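Local structure of dihydroorotase (Saccharomyces cerevisiae S288C, 6L0A) at residues 24-29 and 344-349; 163-168 and 187-192; 283-288 and 357-362. The protein catalyses the zinc-dependent interconversion of N-carbamoyl-L-aspartate and (S)-dihydroorotate, the third step of de novo pyrimidine biosynthesis. One frame throughout, in Å; residues are numbered along the deposited sequence.

Interaction 1: 24-29 and 344-349; sequences ELVTPK and ISIIPF
Leu25 meets Ile344 and Ile346 through a single methyl group. CD2 of Leu25 lies 3.6 Å from CG2 of Ile344, the two side chains running antiparallel, alongside one another, and 3.8 Å from CD1 of Ile346, where the approach is tip to tip. The same CD1 of Ile346 also reaches CG2 of Val26 at 4.0 Å, this time with the side chains crossing at about a right angle. Leu25 owes its reach to a CG set anti to the backbone N (chi1 174°), which carries the branch out from the helix. Along the extended run 344-346 side chains alternate, so Ile344 and Ile346 point at the helix, while Ser345 points away from it and packs on Val337 and Ser339. Branched aliphatic residues suit this place: they fill the space between helix and strand without needing a polar partner.

The helix is 20-32, which follows the metal ligands His14 and His16 at the end of the first strand of the metal-dependent hydrolase barrel; the side chains of Val26 and His16 are about 7 Å apart. The strand 345-346 belongs to a small two-stranded antiparallel sheet with 338-339, and Ile346 is joined to Ile338 by backbone hydrogen bonding.

Farther out, Met22 of the same helix adds to the cover over both isoleucines. The helix is kinked near Pro28, whose ring nitrogen has no hydrogen to give to the turn before. Lys29 folds back along the helix, and its NZ donates to O of Leu25 at 2.9 Å, 20° out of the carbonyl plane.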
# COMPACT_ATOMS: atom_id res chain seq x y z
N GLU C 24 14.08 0.93 26.72
CA GLU C 24 15.35 0.38 27.16
C GLU C 24 16.09 -0.30 26.03
O GLU C 24 17.33 -0.26 25.97
CB GLU C 24 15.12 -0.59 28.32
CG GLU C 24 14.42 0.07 29.50
CD GLU C 24 14.34 -0.84 30.71
OE1 GLU C 24 14.80 -2.00 30.62
OE2 GLU C 24 13.81 -0.39 31.75
N LEU C 25 15.36 -0.94 25.11
CA LEU C 25 16.00 -1.58 23.98
C LEU C 25 16.56 -0.55 23.01
O LEU C 25 17.70 -0.65 22.56
CB LEU C 25 15.00 -2.50 23.27
CG LEU C 25 15.38 -3.20 21.96
CD1 LEU C 25 16.69 -3.97 22.07
CD2 LEU C 25 14.25 -4.12 21.55
N VAL C 26 15.77 0.48 22.69
CA VAL C 26 16.04 1.30 21.52
C VAL C 26 16.92 2.50 21.81
O VAL C 26 17.71 2.91 20.96
CB VAL C 26 14.70 1.72 20.89
CG1 VAL C 26 14.89 2.84 19.88
CG2 VAL C 26 14.05 0.50 20.25
N THR C 27 16.80 3.09 23.00
CA THR C 27 17.55 4.31 23.28
C THR C 27 19.06 4.13 23.16
O THR C 27 19.71 5.02 22.58
CB THR C 27 17.17 4.85 24.67
OG1 THR C 27 15.76 5.11 24.70
CG2 THR C 27 17.92 6.15 24.97
N PRO C 28 19.67 3.03 23.61
CA PRO C 28 21.10 2.84 23.33
C PRO C 28 21.42 2.72 21.85
O PRO C 28 22.56 2.99 21.46
CB PRO C 28 21.44 1.54 24.09
CG PRO C 28 20.38 1.41 25.13
CD PRO C 28 19.13 1.97 24.48
N LYS C 29 20.46 2.31 21.01
CA LYS C 29 20.73 2.16 19.59
C LYS C 29 20.90 3.49 18.87
O LYS C 29 21.38 3.49 17.72
CB LYS C 29 19.60 1.36 18.92
CG LYS C 29 19.25 0.06 19.64
CD LYS C 29 20.41 -0.92 19.52
CE LYS C 29 20.01 -2.31 20.01
NZ LYS C 29 19.76 -2.30 21.48
N ILE C 344 10.37 -8.60 23.21
CA ILE C 344 10.34 -7.62 22.12
C ILE C 344 11.27 -8.06 21.00
O ILE C 344 12.47 -8.25 21.23
CB ILE C 344 10.70 -6.21 22.61
CG1 ILE C 344 9.66 -5.72 23.62
CG2 ILE C 344 10.81 -5.25 21.43
CD1 ILE C 344 9.97 -4.35 24.22
N SER C 345 10.71 -8.20 19.80
CA SER C 345 11.48 -8.35 18.57
C SER C 345 11.03 -7.29 17.58
O SER C 345 9.83 -7.11 17.37
CB SER C 345 11.30 -9.74 17.97
OG SER C 345 11.60 -10.75 18.92
N ILE C 346 11.99 -6.60 16.97
CA ILE C 346 11.73 -5.59 15.95
C ILE C 346 12.39 -6.04 14.66
O ILE C 346 13.54 -6.49 14.66
CB ILE C 346 12.28 -4.21 16.36
CG1 ILE C 346 11.68 -3.74 17.68
CG2 ILE C 346 12.04 -3.18 15.25
CD1 ILE C 346 12.60 -2.75 18.39
N ILE C 347 11.67 -5.88 13.55
CA ILE C 347 12.24 -6.11 12.22
C ILE C 347 12.88 -4.80 11.76
O ILE C 347 12.16 -3.82 11.55
CB ILE C 347 11.17 -6.59 11.23
CG1 ILE C 347 10.29 -7.66 11.87
CG2 ILE C 347 11.84 -7.11 9.97
CD1 ILE C 347 11.04 -8.96 12.18
N PRO C 348 14.20 -4.75 11.62
CA PRO C 348 14.85 -3.51 11.17
C PRO C 348 14.66 -3.28 9.68
O PRO C 348 14.41 -4.20 8.89
CB PRO C 348 16.32 -3.75 11.50
CG PRO C 348 16.47 -5.27 11.31
CD PRO C 348 15.18 -5.84 11.82
N PHE C 349 14.78 -2.01 9.30
CA PHE C 349 14.76 -1.62 7.90
C PHE C 349 15.83 -2.38 7.12
O PHE C 349 16.98 -2.49 7.56
CB PHE C 349 14.99 -0.12 7.79
CG PHE C 349 14.96 0.41 6.40
CD1 PHE C 349 13.86 0.17 5.58
CD2 PHE C 349 16.02 1.16 5.90
CE1 PHE C 349 13.83 0.66 4.30
CE2 PHE C 349 15.99 1.65 4.63
CZ PHE C 349 14.90 1.40 3.82

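Interaction 2: 163-168 and 187-192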
# COMPACT_ATOMS: atom_id res chain seq x y z
N ALA C 163 -1.39 24.73 3.79
CA ALA C 163 -1.36 24.99 5.22
C ALA C 163 0.04 25.40 5.68
O ALA C 163 0.19 26.32 6.48
CB ALA C 163 -1.84 23.77 6.00
N LEU C 164 1.07 24.70 5.18
CA LEU C 164 2.44 25.07 5.50
C LEU C 164 2.73 26.51 5.08
O LEU C 164 3.32 27.29 5.85
CB LEU C 164 3.42 24.13 4.79
CG LEU C 164 4.90 24.46 4.92
CD1 LEU C 164 5.32 24.47 6.40
CD2 LEU C 164 5.76 23.50 4.09
N LYS C 165 2.33 26.88 3.86
CA LYS C 165 2.65 28.22 3.38
C LYS C 165 1.92 29.28 4.21
O LYS C 165 2.50 30.33 4.53
CB LYS C 165 2.29 28.35 1.90
CG LYS C 165 3.28 27.65 0.97
CD LYS C 165 2.86 27.83 -0.48
CE LYS C 165 2.98 26.55 -1.28
NZ LYS C 165 2.48 26.73 -2.68
N LYS C 166 0.68 29.02 4.59
CA LYS C 166 -0.06 29.98 5.41
C LYS C 166 0.57 30.15 6.78
O LYS C 166 0.66 31.27 7.29
CB LYS C 166 -1.52 29.56 5.54
CG LYS C 166 -2.37 30.57 6.32
CD LYS C 166 -3.83 30.20 6.33
CE LYS C 166 -4.65 31.20 7.15
NZ LYS C 166 -4.14 32.60 7.00
N LEU C 167 1.02 29.05 7.40
CA LEU C 167 1.68 29.17 8.70
C LEU C 167 2.97 29.96 8.60
O LEU C 167 3.28 30.79 9.47
CB LEU C 167 1.95 27.78 9.30
CG LEU C 167 0.76 26.94 9.77
CD1 LEU C 167 1.24 25.54 10.20
CD2 LEU C 167 -0.00 27.62 10.91
N HIS C 168 3.75 29.72 7.54
CA HIS C 168 5.00 30.45 7.34
C HIS C 168 4.74 31.93 7.10
O HIS C 168 5.45 32.79 7.63
CB HIS C 168 5.76 29.82 6.17
CG HIS C 168 6.98 30.58 5.74
ND1 HIS C 168 7.97 30.97 6.62
CD2 HIS C 168 7.38 30.99 4.52
CE1 HIS C 168 8.92 31.60 5.95
NE2 HIS C 168 8.58 31.63 4.68
N ILE C 187 9.10 18.78 -2.00
CA ILE C 187 10.48 19.24 -2.24
C ILE C 187 10.47 20.57 -2.98
O ILE C 187 11.19 21.51 -2.61
CB ILE C 187 11.28 18.17 -3.01
CG1 ILE C 187 11.48 16.91 -2.17
CG2 ILE C 187 12.64 18.72 -3.43
CD1 ILE C 187 11.95 17.17 -0.74
N LYS C 188 9.65 20.67 -4.03
CA LYS C 188 9.56 21.92 -4.78
C LYS C 188 9.11 23.07 -3.89
O LYS C 188 9.60 24.20 -4.02
CB LYS C 188 8.58 21.78 -5.94
CG LYS C 188 9.08 20.99 -7.11
CD LYS C 188 8.13 21.25 -8.27
CE LYS C 188 8.28 20.23 -9.35
NZ LYS C 188 7.31 20.51 -10.44
N THR C 189 8.16 22.82 -2.99
CA THR C 189 7.67 23.89 -2.13
C THR C 189 8.73 24.35 -1.14
O THR C 189 8.92 25.55 -0.94
CB THR C 189 6.39 23.44 -1.42
OG1 THR C 189 5.34 23.36 -2.38
CG2 THR C 189 5.99 24.44 -0.32
N ILE C 190 9.45 23.40 -0.52
CA ILE C 190 10.55 23.77 0.37
C ILE C 190 11.62 24.53 -0.40
O ILE C 190 12.20 25.50 0.11
CB ILE C 190 11.14 22.52 1.06
CG1 ILE C 190 10.06 21.81 1.89
CG2 ILE C 190 12.34 22.89 1.95
CD1 ILE C 190 9.52 22.66 3.02
N GLU C 191 11.90 24.11 -1.63
CA GLU C 191 12.92 24.79 -2.43
C GLU C 191 12.51 26.22 -2.73
O GLU C 191 13.33 27.15 -2.64
CB GLU C 191 13.18 24.01 -3.71
CG GLU C 191 14.24 22.91 -3.55
CD GLU C 191 14.51 22.19 -4.85
OE1 GLU C 191 13.61 22.16 -5.72
OE2 GLU C 191 15.62 21.64 -5.00
N ASP C 192 11.23 26.44 -3.04
CA ASP C 192 10.78 27.77 -3.40
C ASP C 192 10.63 28.69 -2.19
O ASP C 192 10.91 29.89 -2.29
CB ASP C 192 9.48 27.67 -4.18
CG ASP C 192 9.70 27.08 -5.53
OD1 ASP C 192 8.75 26.48 -6.09
OD2 ASP C 192 10.85 27.17 -6.03
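Helices 156-170 and 184-193 lie next to each other in the outer layer of the TIM-barrel-like fold of the amidohydrolases, joined through the barrel strand 175-178, so that the route between them is helix, strand, helix. Their inner faces pack on the parallel sheet: Leu164 touches Ile176 and Leu178, while Ile190 rests on Leu178, Val205 and Ala207. Leucine and isoleucine suit this interior layer, where they cover the strands and also meet each other. CD2 of Leu164 lies 4.0 Å from CD1 of Ile190, and the two side chains are nearly perpendicular. Although the CB of Ile190 is directed away from helix 156-170, its chain turns back at CG1 (chi2 -63°) and carries CD1 to the leucine.

Toward the surface the contact changes character. Lys165, an exposed residue whose apolar stem and charged end suit such a border, brings its CE methylene obliquely against Thr189, a short, beta-branched residue whose methyl fills in between the helices. The Thr189 hydroxyl makes a weak hydrogen bond to O of Ser185, one turn earlier in its own helix. The lysine is bent at chi3 (-136°), and CE of Lys165 sits 3.8 Å from Thr189 CG2.

Interaction 3: 283-288 and 357-362; sequences AIPYIA and WSVRWE
Trp357 turns its CG anti to its own carbonyl carbon (chi1 -61°), and with chi2 at 85° the indole swings round beside Ala288. Val359, two residues on, holds CG1 between the backbone N and the carbonyl carbon (chi1 66°), a less favoured place for a branch, and this methyl is the one that faces Pro285. The CB of Ala288 comes to 3.8 Å from CD1 of Trp357, approaching the indole obliquely. Alanine suits the spot because its single methyl lets the large ring lie close to the helix. Pro285 meets the strand with two of its ring carbons: CB makes a van der Waals contact with the carbonyl O of Trp357 at 3.7 Å, and CD is 4.2 Å from CG1 of Val359, the proline ring and the valine branch running across one another.

Helix 283-293 here packs against strand 354-362 of the antiparallel sheet that also holds 324-328, 332-333 and the N-terminal strand 4-8, so that the two ends of the chain share one sheet beside the catalytic barrel. Proline fits the first turn of a helix, where backbone nitrogens have no carbonyl a turn earlier to bond and a missing N-H costs nothing. Leu327 of the adjacent strand touches both Ala288 and Trp357, continuing the apolar layer.

A water links the two backbones as well: it donates to O of Pro285 at 2.9 Å and accepts a weak bond from N of Trp357 at 3.1 Å. O of Trp357 in turn takes a hydrogen bond from the side chain of Gln332. Farther along the strand, NH2 of Arg360 forms a salt bridge with OE2 of Glu362 at 3.0 Å, nearly straight and close to the guanidinium plane; Glu4 is a second carboxylate partner.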
# COMPACT_ATOMS: atom_id res chain seq x y z
N ALA C 283 21.26 3.78 11.47
CA ALA C 283 20.80 5.03 10.88
C ALA C 283 21.83 5.63 9.93
O ALA C 283 21.55 5.85 8.75
CB ALA C 283 20.43 6.01 12.00
N ILE C 284 23.03 5.91 10.42
CA ILE C 284 24.00 6.60 9.57
C ILE C 284 24.49 5.68 8.44
O ILE C 284 24.58 6.14 7.29
CB ILE C 284 25.17 7.16 10.39
CG1 ILE C 284 24.64 8.17 11.42
CG2 ILE C 284 26.16 7.86 9.46
CD1 ILE C 284 24.01 9.40 10.78
N PRO C 285 24.81 4.41 8.70
CA PRO C 285 25.13 3.50 7.57
C PRO C 285 24.08 3.46 6.46
O PRO C 285 24.46 3.37 5.29
CB PRO C 285 25.28 2.14 8.26
CG PRO C 285 25.75 2.47 9.64
CD PRO C 285 25.04 3.75 10.00
N TYR C 286 22.77 3.52 6.78
CA TYR C 286 21.76 3.59 5.73
C TYR C 286 21.97 4.81 4.85
O TYR C 286 21.93 4.72 3.61
CB TYR C 286 20.34 3.65 6.31
CG TYR C 286 19.82 2.44 7.04
CD1 TYR C 286 19.80 1.18 6.44
CD2 TYR C 286 19.30 2.56 8.32
CE1 TYR C 286 19.31 0.08 7.11
CE2 TYR C 286 18.80 1.47 9.00
CZ TYR C 286 18.81 0.23 8.39
OH TYR C 286 18.32 -0.85 9.07
N ILE C 287 22.14 5.97 5.47
CA ILE C 287 22.29 7.21 4.71
C ILE C 287 23.57 7.17 3.88
O ILE C 287 23.61 7.64 2.74
CB ILE C 287 22.26 8.41 5.67
CG1 ILE C 287 20.92 8.43 6.43
CG2 ILE C 287 22.46 9.69 4.90
CD1 ILE C 287 19.72 8.63 5.52
N ALA C 288 24.64 6.63 4.46
CA ALA C 288 25.91 6.53 3.75
C ALA C 288 25.76 5.69 2.49
O ALA C 288 26.37 5.99 1.45
CB ALA C 288 26.98 5.94 4.66
N TRP C 357 29.12 0.52 4.60
CA TRP C 357 29.79 1.28 5.64
C TRP C 357 29.37 0.82 7.03
O TRP C 357 28.30 0.25 7.23
CB TRP C 357 29.49 2.77 5.50
CG TRP C 357 29.94 3.34 4.22
CD1 TRP C 357 29.26 3.34 3.04
CD2 TRP C 357 31.17 4.03 3.97
NE1 TRP C 357 29.98 3.98 2.07
CE2 TRP C 357 31.16 4.41 2.62
CE3 TRP C 357 32.27 4.35 4.77
CZ2 TRP C 357 32.23 5.10 2.04
CZ3 TRP C 357 33.33 5.04 4.19
CH2 TRP C 357 33.30 5.41 2.84
N SER C 358 30.24 1.11 8.00
CA SER C 358 29.99 0.88 9.41
C SER C 358 30.30 2.18 10.14
O SER C 358 30.86 3.11 9.57
CB SER C 358 30.84 -0.28 9.96
OG SER C 358 30.74 -1.42 9.12
N VAL C 359 29.93 2.26 11.42
CA VAL C 359 30.12 3.48 12.19
C VAL C 359 30.70 3.13 13.56
O VAL C 359 30.31 2.14 14.17
CB VAL C 359 28.81 4.31 12.32
CG1 VAL C 359 27.78 3.57 13.15
CG2 VAL C 359 29.10 5.69 12.90
N ARG C 360 31.65 3.95 14.01
CA ARG C 360 32.24 3.86 15.33
C ARG C 360 32.44 5.27 15.86
O ARG C 360 32.22 6.26 15.15
CB ARG C 360 33.58 3.10 15.29
CG ARG C 360 34.68 3.84 14.55
CD ARG C 360 36.05 3.23 14.84
NE ARG C 360 37.13 4.16 14.48
CZ ARG C 360 37.73 4.17 13.30
NH1 ARG C 360 37.37 3.31 12.36
NH2 ARG C 360 38.69 5.05 13.04
N TRP C 361 32.88 5.37 17.12
CA TRP C 361 33.00 6.64 17.82
C TRP C 361 34.44 6.91 18.23
O TRP C 361 35.16 6.00 18.67
CB TRP C 361 32.12 6.64 19.07
CG TRP C 361 30.67 6.61 18.74
CD1 TRP C 361 29.88 5.51 18.64
CD2 TRP C 361 29.85 7.74 18.42
NE1 TRP C 361 28.60 5.88 18.29
CE2 TRP C 361 28.56 7.24 18.15
CE3 TRP C 361 30.08 9.11 18.35
CZ2 TRP C 361 27.50 8.08 17.82
CZ3 TRP C 361 29.03 9.95 18.01
CH2 TRP C 361 27.75 9.43 17.74
N GLU C 362 34.86 8.17 18.09
CA GLU C 362 36.19 8.55 18.53
C GLU C 362 36.14 9.77 19.44
O GLU C 362 35.40 10.73 19.17
CB GLU C 362 37.10 8.83 17.34
CG GLU C 362 37.76 7.59 16.81
CD GLU C 362 39.03 7.90 16.04
OE1 GLU C 362 39.74 8.84 16.45
OE2 GLU C 362 39.30 7.21 15.04
O HOH W 1 26.49 1.91 3.92

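How the interactions relate
From the N terminus, the chain first lays down helix 20-32, which meets 344-349 only 315 residues later; interaction 1 thus closes the longest loop and joins this helix to the small 338-339/345-346 sheet. Within that loop interaction 2 closes early, tying neighbouring outer helices of the barrel after only 19 residues. Helix 283-293 then opens interaction 3, which joins it to the sheet holding strands from both chain ends and closes after interaction 1; interactions 1 and 3 therefore cross, while 2 and 3 follow in series. Interactions 1 and 3 adjoin through a probable hydrogen bond between Phe349 O and Tyr286 OH at 2.6 Å. Interaction 2 lies across the chain's centre from both.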